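Local coordinates for uncharacterized protein (Staphylococcus aureus subsp. aureus Mu50, PDB 4QXZ) that is of unknown function, but combines a beta-barrel core resembling type VI secretion system proteins with a pair of helices, at residues R124-Y127 with A128-L131; K156-L159 with K160-L164; V63-N66 with E67-E70; T71-E74 with Y75-E79. One frame throughout, in Å; residues are numbered along the deposited sequence.

Contact 1. Residues R124-Y127 with A128-L131; sequences RQQY and AESL
Ser130 and Gln126 meet at the first turn of helix 127-137, where the carbonyl oxygen of Gln126, the N-cap residue, is gripped twice. The backbone N of Ser130 reaches Gln126 O at 3.0 Å, nearly straight at 174°, and the hydroxyl OG of Ser130 donates to the same oxygen at 3.2 Å from above the carbonyl plane. The OG is brought there by chi1 of -62°, which sets it beside its own backbone N. One residue on, Leu131 N binds Tyr127 O at 2.7 Å, the next rung of the helix. The tight side of the turn lies here: Leu131 places CB over one face of the Tyr127 ring, toward its rim, while its CD2 branch meets CE2 of Tyr127 at 3.8 Å.

The other side is exposed and water-bridged. Glu129 folds back at chi2 (86°) across Gln126, its carboxylate nearly perpendicular to the Gln126 amide, and a water joins the two by donating to Gln126 OE1 and to Glu129 OE2. One approach here is close, Glu129 OE1 lying 3.1 Å from Gln126 CA.

Next to the turn, Arg124 forms a salt bridge with Asp161 and Tyr127 OH bonds to the carbonyl of Pro157, both in the C-terminal tail. Leu131 packs against Phe149, Met152 and Met153, so the start of helix 127-137 is held between helix 142-155 and the tail that follows it.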
loop_
_atom_site.group_PDB
_atom_site.type_symbol
_atom_site.label_atom_id
_atom_site.label_comp_id
_atom_site.label_asym_id
_atom_site.label_seq_id
_atom_site.Cartn_x
_atom_site.Cartn_y
_atom_site.Cartn_z
ATOM N N ARG A 124 14.072 -0.177 22.032
ATOM C CA ARG A 124 14.070 -0.246 23.477
ATOM C C ARG A 124 14.261 1.114 24.130
ATOM O O ARG A 124 14.817 2.036 23.536
ATOM C CB ARG A 124 15.182 -1.165 23.946
ATOM C CG ARG A 124 16.560 -0.731 23.485
ATOM C CD ARG A 124 17.474 -1.933 23.336
ATOM N NE ARG A 124 18.289 -2.167 24.523
ATOM C CZ ARG A 124 19.119 -3.202 24.664
ATOM N NH1 ARG A 124 19.235 -4.122 23.704
ATOM N NH2 ARG A 124 19.834 -3.325 25.780
ATOM N N GLN A 125 13.805 1.215 25.375
ATOM C CA GLN A 125 14.161 2.329 26.255
ATOM C C GLN A 125 15.667 2.300 26.506
ATOM O O GLN A 125 16.308 1.249 26.361
ATOM C CB GLN A 125 13.460 2.190 27.610
ATOM C CG GLN A 125 11.948 1.989 27.571
ATOM C CD GLN A 125 11.200 3.208 27.074
ATOM O OE1 GLN A 125 11.795 4.240 26.768
ATOM N NE2 GLN A 125 9.881 3.089 26.989
ATOM N N GLN A 126 16.238 3.440 26.889
ATOM C CA GLN A 126 17.648 3.488 27.264
ATOM C C GLN A 126 18.592 2.988 26.136
ATOM O O GLN A 126 19.700 2.513 26.407
ATOM C CB GLN A 126 17.890 2.655 28.548
ATOM C CG GLN A 126 17.551 3.339 29.860
ATOM C CD GLN A 126 16.072 3.630 30.030
ATOM O OE1 GLN A 126 15.570 4.677 29.604
ATOM N NE2 GLN A 126 15.369 2.715 30.674
ATOM N N TYR A 127 18.160 3.084 24.881
ATOM C CA TYR A 127 19.015 2.677 23.764
ATOM C C TYR A 127 20.372 3.385 23.800
ATOM O O TYR A 127 21.421 2.747 23.667
ATOM C CB TYR A 127 18.345 2.907 22.390
ATOM C CG TYR A 127 19.197 2.357 21.250
ATOM C CD1 TYR A 127 19.218 0.998 20.976
ATOM C CD2 TYR A 127 19.986 3.199 20.463
ATOM C CE1 TYR A 127 20.014 0.480 19.969
ATOM C CE2 TYR A 127 20.781 2.689 19.439
ATOM C CZ TYR A 127 20.803 1.328 19.212
ATOM O OH TYR A 127 21.586 0.803 18.225
ATOM N N ALA A 128 20.344 4.695 23.996
ATOM C CA ALA A 128 21.569 5.499 23.967
ATOM C C ALA A 128 22.562 4.998 25.028
ATOM O O ALA A 128 23.747 4.922 24.773
ATOM C CB ALA A 128 21.250 6.985 24.179
ATOM N N GLU A 129 22.043 4.646 26.203
ATOM C CA GLU A 129 22.857 4.230 27.347
ATOM C C GLU A 129 23.458 2.836 27.117
ATOM O O GLU A 129 24.638 2.595 27.388
ATOM C CB GLU A 129 22.005 4.234 28.633
ATOM C CG GLU A 129 21.482 5.604 29.087
ATOM C CD GLU A 129 20.158 6.044 28.447
ATOM O OE1 GLU A 129 19.853 5.663 27.284
ATOM O OE2 GLU A 129 19.410 6.803 29.109
ATOM N N SER A 130 22.626 1.925 26.630
ATOM C CA SER A 130 23.061 0.589 26.277
ATOM C C SER A 130 24.042 0.593 25.122
ATOM O O SER A 130 25.006 -0.171 25.123
ATOM C CB SER A 130 21.861 -0.241 25.879
ATOM O OG SER A 130 21.000 -0.344 26.983
ATOM N N LEU A 131 23.779 1.436 24.129
ATOM C CA LEU A 131 24.677 1.581 23.000
ATOM C C LEU A 131 26.052 2.078 23.434
ATOM O O LEU A 131 27.073 1.563 22.980
ATOM C CB LEU A 131 24.085 2.557 21.996
ATOM C CG LEU A 131 25.030 3.024 20.902
ATOM C CD1 LEU A 131 25.525 1.876 20.049
ATOM C CD2 LEU A 131 24.289 4.034 20.057
HETATM O O HOH W 1 16.957 7.410 28.953
#

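Contact 2. Residues K156-L159 with K160-L164; sequences KPKL and KDEKL
Leu159 and Glu162 bind each other twice, once through the backbone and once through a side chain. Glu162 N donates to Leu159 O at 2.9 Å (155°), approaching from above the carbonyl plane, an i to i+3 bond that leads into the 3-10 segment 160-162. In return the Glu162 carboxylate reaches back, and its OE2 accepts a weak bond from Leu159 N at 3.4 Å. The side chain spans this gap because its chi2 is extended (154°), which carries the carboxylate back to Leu159 N. Lys163 N continues the winding with a bond to Lys160 O.

Lys158 crosses Glu162 at about a right angle. Its methylene CD lies 3.9 Å from Glu162 OE2, and its NZ is at the same distance from that oxygen, a long salt bridge. The ammonium also has a cation-pi partner in Tyr121, while Lys158 N is taken by Asp83. Asp161 OD1 comes to 3.4 Å from Leu159 CB, but the charge of Asp161 is met chiefly by Arg124. Lys160 uses both ends, its N on Gln134 and its NZ on Asp138.

Strong partners therefore lie mostly outside the tail, whereas its internal side-chain bonds are long or weak. This implies that the conformation after helix 142-155 probably depends as much on docking against Arg124 and helix 127-137 as on its own turn.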
loop_
_atom_site.group_PDB
_atom_site.type_symbol
_atom_site.label_atom_id
_atom_site.label_comp_id
_atom_site.label_asym_id
_atom_site.label_seq_id
_atom_site.Cartn_x
_atom_site.Cartn_y
_atom_site.Cartn_z
ATOM N N LYS A 156 20.441 2.665 14.376
ATOM C CA LYS A 156 19.959 1.811 15.465
ATOM C C LYS A 156 20.153 0.329 15.373
ATOM O O LYS A 156 19.206 -0.379 15.522
ATOM C CB LYS A 156 18.500 2.103 15.649
ATOM C CG LYS A 156 18.253 3.552 15.991
ATOM C CD LYS A 156 16.827 3.991 15.723
ATOM C CE LYS A 156 16.680 5.504 15.613
ATOM N NZ LYS A 156 15.432 5.903 14.902
ATOM N N PRO A 157 21.364 -0.160 15.137
ATOM C CA PRO A 157 21.519 -1.615 15.030
ATOM C C PRO A 157 21.007 -2.348 16.279
ATOM O O PRO A 157 20.977 -1.761 17.378
ATOM C CB PRO A 157 23.037 -1.806 14.862
ATOM C CG PRO A 157 23.665 -0.533 15.324
ATOM C CD PRO A 157 22.650 0.557 15.106
ATOM N N LYS A 158 20.573 -3.595 16.098
ATOM C CA LYS A 158 20.329 -4.496 17.233
ATOM C C LYS A 158 21.599 -4.586 18.037
ATOM O O LYS A 158 22.703 -4.677 17.482
ATOM C CB LYS A 158 19.894 -5.916 16.815
ATOM C CG LYS A 158 18.421 -6.022 16.438
ATOM C CD LYS A 158 17.742 -7.246 17.049
ATOM C CE LYS A 158 16.213 -7.154 16.992
ATOM N NZ LYS A 158 15.657 -6.113 17.908
ATOM N N LEU A 159 21.427 -4.553 19.349
ATOM C CA LEU A 159 22.546 -4.543 20.264
ATOM C C LEU A 159 23.035 -5.962 20.534
ATOM O O LEU A 159 22.271 -6.932 20.411
ATOM C CB LEU A 159 22.167 -3.796 21.544
ATOM C CG LEU A 159 21.872 -2.299 21.374
ATOM C CD1 LEU A 159 21.361 -1.611 22.625
ATOM C CD2 LEU A 159 23.070 -1.544 20.833
ATOM N N LYS A 160 24.326 -6.058 20.855
ATOM C CA LYS A 160 25.007 -7.343 21.101
ATOM C C LYS A 160 24.276 -8.192 22.150
ATOM O O LYS A 160 24.250 -9.409 22.049
ATOM C CB LYS A 160 26.462 -7.108 21.525
ATOM C CG LYS A 160 27.431 -8.186 21.073
ATOM C CD LYS A 160 28.884 -7.728 21.192
ATOM C CE LYS A 160 29.326 -6.958 19.953
ATOM N NZ LYS A 160 30.733 -6.479 20.092
ATOM N N ASP A 161 23.639 -7.549 23.124
ATOM C CA ASP A 161 22.909 -8.297 24.148
ATOM C C ASP A 161 21.626 -8.971 23.642
ATOM O O ASP A 161 20.911 -9.608 24.421
ATOM C CB ASP A 161 22.613 -7.425 25.382
ATOM C CG ASP A 161 21.732 -6.229 25.078
ATOM O OD1 ASP A 161 21.329 -6.020 23.916
ATOM O OD2 ASP A 161 21.456 -5.465 26.026
ATOM N N GLU A 162 21.328 -8.836 22.352
ATOM C CA GLU A 162 20.169 -9.504 21.770
ATOM C C GLU A 162 20.552 -10.627 20.805
ATOM O O GLU A 162 19.668 -11.322 20.334
ATOM C CB GLU A 162 19.254 -8.488 21.061
ATOM C CG GLU A 162 18.319 -7.727 22.005
ATOM C CD GLU A 162 17.875 -6.351 21.485
ATOM O OE1 GLU A 162 16.882 -5.817 22.028
ATOM O OE2 GLU A 162 18.511 -5.776 20.562
ATOM N N LYS A 163 21.844 -10.817 20.514
ATOM C CA LYS A 163 22.287 -11.884 19.590
ATOM C C LYS A 163 22.515 -13.221 20.331
ATOM O O LYS A 163 22.217 -13.325 21.523
ATOM C CB LYS A 163 23.570 -11.454 18.868
ATOM C CG LYS A 163 23.563 -10.038 18.275
ATOM C CD LYS A 163 22.649 -9.914 17.070
ATOM C CE LYS A 163 22.827 -8.592 16.334
ATOM N NZ LYS A 163 24.151 -8.462 15.662
ATOM N N LEU A 164 23.031 -14.240 19.633
ATOM C CA LEU A 164 23.426 -15.521 20.265
ATOM C C LEU A 164 24.906 -15.856 20.009
ATOM O O LEU A 164 25.665 -16.176 20.941
ATOM C CB LEU A 164 22.540 -16.665 19.763
ATOM C CG LEU A 164 21.008 -16.479 19.759
ATOM C CD1 LEU A 164 20.346 -17.597 18.957
ATOM C CD2 LEU A 164 20.420 -16.418 21.171
#

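Contact 3. Residues V63-N66 with E67-E70; sequences VISN and EHYE
His68 turns back over the end of strand 57-65 and meets Ser65 and Ile64 as the chain passes into helix 69-77. Followed outward, its CB and CG each lie 4.1 Å from Ser65 O, with chi1 of -43° placing the ring beside the backbone N. At ND1 the approach closes: this nitrogen makes a weak bond to Ser65 O at 3.3 Å, the oxygen sitting at the ring edge, near its plane. The same ND1 is approached by the CD1 methyl of Ile64, whose side chain crosses the imidazole at about a right angle. Next round the ring, CE1 comes within 4.2 Å of Ser65 CB. One face of the imidazole is covered over its centre by CB of Glu67, and the ring has a further edge-to-face partner in Tyr41.

Ser65 takes part through its hydroxyl as well. With chi1 of 162° its OG stands beside its own carbonyl carbon and accepts from Glu67 N at 3.0 Å. Ser65 O is shared by His68 N, a weak bond at 3.4 Å, and by ND1. One residue later, Tyr69 N reaches Asn66 O at 2.9 Å, arriving from well above the carbonyl plane, while the Tyr69 ring packs on Met112, Ile105 and Asn107.

The hydroxyl OG and the carbonyl O of Ser65 thus both accept N-H donors from the turn. Two weak bonds converging on one carbonyl, together with a firmer one to the hydroxyl, imply that the strand-to-helix bend is held by several modest interactions, consistent with ND1 carrying a proton toward Ser65 O.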
loop_
_atom_site.group_PDB
_atom_site.type_symbol
_atom_site.label_atom_id
_atom_site.label_comp_id
_atom_site.label_asym_id
_atom_site.label_seq_id
_atom_site.Cartn_x
_atom_site.Cartn_y
_atom_site.Cartn_z
ATOM N N VAL A 63 10.729 -4.821 -5.360
ATOM C CA VAL A 63 11.397 -5.073 -6.628
ATOM C C VAL A 63 12.639 -4.200 -6.708
ATOM O O VAL A 63 12.558 -2.992 -6.534
ATOM C CB VAL A 63 10.474 -4.774 -7.820
ATOM C CG1 VAL A 63 11.194 -5.045 -9.145
ATOM C CG2 VAL A 63 9.199 -5.615 -7.709
ATOM N N ILE A 64 13.787 -4.826 -6.945
ATOM C CA ILE A 64 15.046 -4.105 -7.056
ATOM C C ILE A 64 15.868 -4.660 -8.209
ATOM O O ILE A 64 15.500 -5.656 -8.819
ATOM C CB ILE A 64 15.867 -4.185 -5.755
ATOM C CG1 ILE A 64 16.118 -5.640 -5.345
ATOM C CG2 ILE A 64 15.167 -3.416 -4.641
ATOM C CD1 ILE A 64 17.140 -5.798 -4.226
ATOM N N SER A 65 16.979 -3.998 -8.491
ATOM C CA SER A 65 17.908 -4.425 -9.524
ATOM C C SER A 65 18.490 -5.813 -9.253
ATOM O O SER A 65 18.805 -6.127 -8.122
ATOM C CB SER A 65 19.046 -3.408 -9.627
ATOM O OG SER A 65 20.146 -3.964 -10.306
ATOM N N ASN A 66 18.745 -6.544 -10.324
ATOM C CA ASN A 66 19.371 -7.871 -10.351
ATOM C C ASN A 66 20.742 -7.863 -9.778
ATOM O O ASN A 66 21.259 -8.869 -9.378
ATOM C CB ASN A 66 19.618 -8.329 -11.774
ATOM C CG ASN A 66 19.980 -9.756 -11.872
ATOM O OD1 ASN A 66 19.553 -10.552 -11.080
ATOM N ND2 ASN A 66 20.752 -10.093 -12.857
ATOM N N GLU A 67 21.357 -6.714 -9.850
ATOM C CA GLU A 67 22.698 -6.496 -9.345
ATOM C C GLU A 67 22.937 -7.190 -7.996
ATOM O O GLU A 67 24.022 -7.702 -7.741
ATOM C CB GLU A 67 22.933 -4.989 -9.229
ATOM C CG GLU A 67 24.315 -4.583 -8.743
ATOM C CD GLU A 67 24.633 -3.140 -9.066
ATOM O OE1 GLU A 67 25.255 -2.478 -8.212
ATOM O OE2 GLU A 67 24.262 -2.673 -10.172
ATOM N N HIS A 68 21.899 -7.236 -7.164
ATOM C CA HIS A 68 22.009 -7.710 -5.785
ATOM C C HIS A 68 21.494 -9.160 -5.619
ATOM O O HIS A 68 21.176 -9.617 -4.513
ATOM C CB HIS A 68 21.270 -6.714 -4.856
ATOM C CG HIS A 68 21.534 -5.268 -5.176
ATOM N ND1 HIS A 68 20.668 -4.501 -5.926
ATOM C CD2 HIS A 68 22.570 -4.452 -4.859
ATOM C CE1 HIS A 68 21.148 -3.274 -6.046
ATOM N NE2 HIS A 68 22.304 -3.217 -5.409
ATOM N N TYR A 69 21.428 -9.895 -6.724
ATOM C CA TYR A 69 20.907 -11.243 -6.678
ATOM C C TYR A 69 21.724 -12.161 -5.770
ATOM O O TYR A 69 21.146 -12.969 -5.054
ATOM C CB TYR A 69 20.815 -11.838 -8.078
ATOM C CG TYR A 69 20.320 -13.253 -8.034
ATOM C CD1 TYR A 69 18.964 -13.522 -7.918
ATOM C CD2 TYR A 69 21.207 -14.330 -8.046
ATOM C CE1 TYR A 69 18.492 -14.823 -7.856
ATOM C CE2 TYR A 69 20.747 -15.637 -7.979
ATOM C CZ TYR A 69 19.385 -15.879 -7.885
ATOM O OH TYR A 69 18.893 -17.162 -7.808
ATOM N N GLU A 70 23.051 -12.038 -5.772
ATOM C CA GLU A 70 23.893 -12.969 -4.989
ATOM C C GLU A 70 23.767 -12.707 -3.495
ATOM O O GLU A 70 23.632 -13.643 -2.698
ATOM C CB GLU A 70 25.383 -12.903 -5.372
ATOM C CG GLU A 70 25.686 -12.767 -6.858
ATOM C CD GLU A 70 25.030 -13.831 -7.716
ATOM O OE1 GLU A 70 24.988 -15.003 -7.273
ATOM O OE2 GLU A 70 24.571 -13.486 -8.835
#

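Contact 4. Residues T71-E74 with Y75-E79; sequences TFKE and YQDNE
A contact between residues three and four apart along the surface helix 69-77, which follows strand 57-65 and packs on the barrel sheet, joins Thr71, Phe72, Lys73 and Glu74 to Tyr75, Gln76, Asp77 and Asn78. Four successive backbone bonds form its frame, from Tyr75 N to Thr71 O (3.0 Å) through to Asn78 N to Glu74 O (3.1 Å).

The aromatic side is the more closely packed. Tyr75 turns its edge to the face of Phe72 in a T-shaped stack, with ring centroids 5.6 Å apart and planes at 87°; the nearest carbons are Phe72 CD2 and Tyr75 CD2. Thr71 lies alongside the tyrosine and points the same way. Its methyl CG2, which chi1 of -61° for OG1 sets opposite the backbone N, touches Tyr75 CE2 at 3.4 Å, and Thr71 O sits over one face of that ring toward its rim.

Charge lies elsewhere on the helix. Lys73 bends at chi2 and chi4 to bring NZ back to Asp77, 3.1 Å from OD1 and 3.4 Å from OD2, a salt bridge whose two hydrogen bonds are weak. Glu74 runs out extended and sets its CG 3.5 Å from Asn78 ND2. The helix ends in a Schellman motif, Glu79 taking positive phi.

Phe72 faces inward against Ile114 and Phe116 of strand 111-121 and has Tyr41 as a second edge-to-face partner. Tyr75 and Gln76 rest on Val102 of strand 96-107, and Gln76 also on Ile105, seating the helix against both strands.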
loop_
_atom_site.group_PDB
_atom_site.type_symbol
_atom_site.label_atom_id
_atom_site.label_comp_id
_atom_site.label_asym_id
_atom_site.label_seq_id
_atom_site.Cartn_x
_atom_site.Cartn_y
_atom_site.Cartn_z
ATOM N N THR A 71 23.824 -11.433 -3.117
ATOM C CA THR A 71 23.694 -11.056 -1.711
ATOM C C THR A 71 22.431 -11.726 -1.145
ATOM O O THR A 71 22.503 -12.474 -0.166
ATOM C CB THR A 71 23.684 -9.507 -1.517
ATOM O OG1 THR A 71 24.915 -8.953 -1.992
ATOM C CG2 THR A 71 23.555 -9.121 -0.053
ATOM N N PHE A 72 21.295 -11.512 -1.805
ATOM C CA PHE A 72 20.017 -11.984 -1.274
ATOM C C PHE A 72 19.817 -13.486 -1.386
ATOM O O PHE A 72 19.108 -14.084 -0.560
ATOM C CB PHE A 72 18.852 -11.215 -1.904
ATOM C CG PHE A 72 18.735 -9.810 -1.388
ATOM C CD1 PHE A 72 19.353 -8.767 -2.033
ATOM C CD2 PHE A 72 18.054 -9.553 -0.215
ATOM C CE1 PHE A 72 19.271 -7.480 -1.551
ATOM C CE2 PHE A 72 17.967 -8.272 0.281
ATOM C CZ PHE A 72 18.580 -7.229 -0.389
ATOM N N LYS A 73 20.445 -14.089 -2.395
ATOM C CA LYS A 73 20.450 -15.537 -2.543
ATOM C C LYS A 73 21.206 -16.138 -1.371
ATOM O O LYS A 73 20.740 -17.097 -0.766
ATOM C CB LYS A 73 21.081 -15.960 -3.880
ATOM C CG LYS A 73 20.915 -17.434 -4.236
ATOM C CD LYS A 73 19.449 -17.803 -4.434
ATOM C CE LYS A 73 19.259 -19.242 -4.891
ATOM N NZ LYS A 73 19.690 -20.201 -3.839
ATOM N N GLU A 74 22.352 -15.555 -1.028
ATOM C CA GLU A 74 23.106 -16.023 0.141
ATOM C C GLU A 74 22.368 -15.778 1.465
ATOM O O GLU A 74 22.536 -16.566 2.394
ATOM C CB GLU A 74 24.505 -15.402 0.209
ATOM C CG GLU A 74 25.342 -15.959 1.363
ATOM C CD GLU A 74 26.757 -15.402 1.432
ATOM O OE1 GLU A 74 26.974 -14.249 0.983
ATOM O OE2 GLU A 74 27.649 -16.122 1.951
ATOM N N TYR A 75 21.592 -14.693 1.570
ATOM C CA TYR A 75 20.775 -14.457 2.771
ATOM C C TYR A 75 19.716 -15.530 2.931
ATOM O O TYR A 75 19.442 -15.993 4.042
ATOM C CB TYR A 75 20.082 -13.078 2.740
ATOM C CG TYR A 75 20.997 -11.883 2.947
ATOM C CD1 TYR A 75 22.142 -11.983 3.739
ATOM C CD2 TYR A 75 20.709 -10.654 2.366
ATOM C CE1 TYR A 75 22.973 -10.908 3.945
ATOM C CE2 TYR A 75 21.531 -9.563 2.582
ATOM C CZ TYR A 75 22.666 -9.708 3.371
ATOM O OH TYR A 75 23.528 -8.669 3.594
ATOM N N GLN A 76 19.110 -15.913 1.815
ATOM C CA GLN A 76 18.080 -16.946 1.828
ATOM C C GLN A 76 18.681 -18.304 2.199
ATOM O O GLN A 76 18.125 -19.028 3.031
ATOM C CB GLN A 76 17.411 -17.028 0.470
ATOM C CG GLN A 76 16.167 -17.896 0.434
ATOM C CD GLN A 76 15.569 -17.986 -0.966
ATOM O OE1 GLN A 76 16.251 -17.757 -1.976
ATOM N NE2 GLN A 76 14.296 -18.322 -1.034
ATOM N N ASP A 77 19.825 -18.628 1.598
ATOM C CA ASP A 77 20.472 -19.930 1.818
ATOM C C ASP A 77 20.949 -20.141 3.259
ATOM O O ASP A 77 20.923 -21.254 3.759
ATOM C CB ASP A 77 21.665 -20.127 0.859
ATOM C CG ASP A 77 21.235 -20.331 -0.588
ATOM O OD1 ASP A 77 20.035 -20.620 -0.835
ATOM O OD2 ASP A 77 22.106 -20.197 -1.481
ATOM N N ASN A 78 21.391 -19.072 3.914
ATOM C CA ASN A 78 21.860 -19.143 5.289
ATOM C C ASN A 78 20.763 -18.883 6.305
ATOM O O ASN A 78 21.017 -18.944 7.512
ATOM C CB ASN A 78 22.985 -18.139 5.477
ATOM C CG ASN A 78 24.238 -18.535 4.720
ATOM O OD1 ASN A 78 24.419 -19.706 4.389
ATOM N ND2 ASN A 78 25.122 -17.564 4.454
ATOM N N GLU A 79 19.552 -18.597 5.816
ATOM C CA GLU A 79 18.446 -18.097 6.662
ATOM C C GLU A 79 18.867 -16.917 7.555
ATOM O O GLU A 79 18.452 -16.804 8.705
ATOM C CB GLU A 79 17.856 -19.236 7.486
ATOM C CG GLU A 79 17.430 -20.407 6.606
ATOM C CD GLU A 79 16.449 -21.355 7.276
ATOM O OE1 GLU A 79 15.638 -20.905 8.114
ATOM O OE2 GLU A 79 16.480 -22.559 6.948
#

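From the N terminus, contact 3 comes first, turning the chain from strand 57-65 into helix 69-77. Contact 4 follows directly along that helix, and the two touch where Ile64 packs on Phe72, joining strand, turn and helix on one flank of the barrel. Much later, contact 1 opens helix 127-137 after strand 111-121, and contact 2 closes the modelled chain beyond helix 142-155. All four are local and run in series, none enclosing or crossing another. Contacts 1 and 2 meet in space, tying the tail to the start of helix 127-137 and the loop before it. The centre of contact 1 lies about 34 Å from that of contact 3, on the opposite side of the chain's centre.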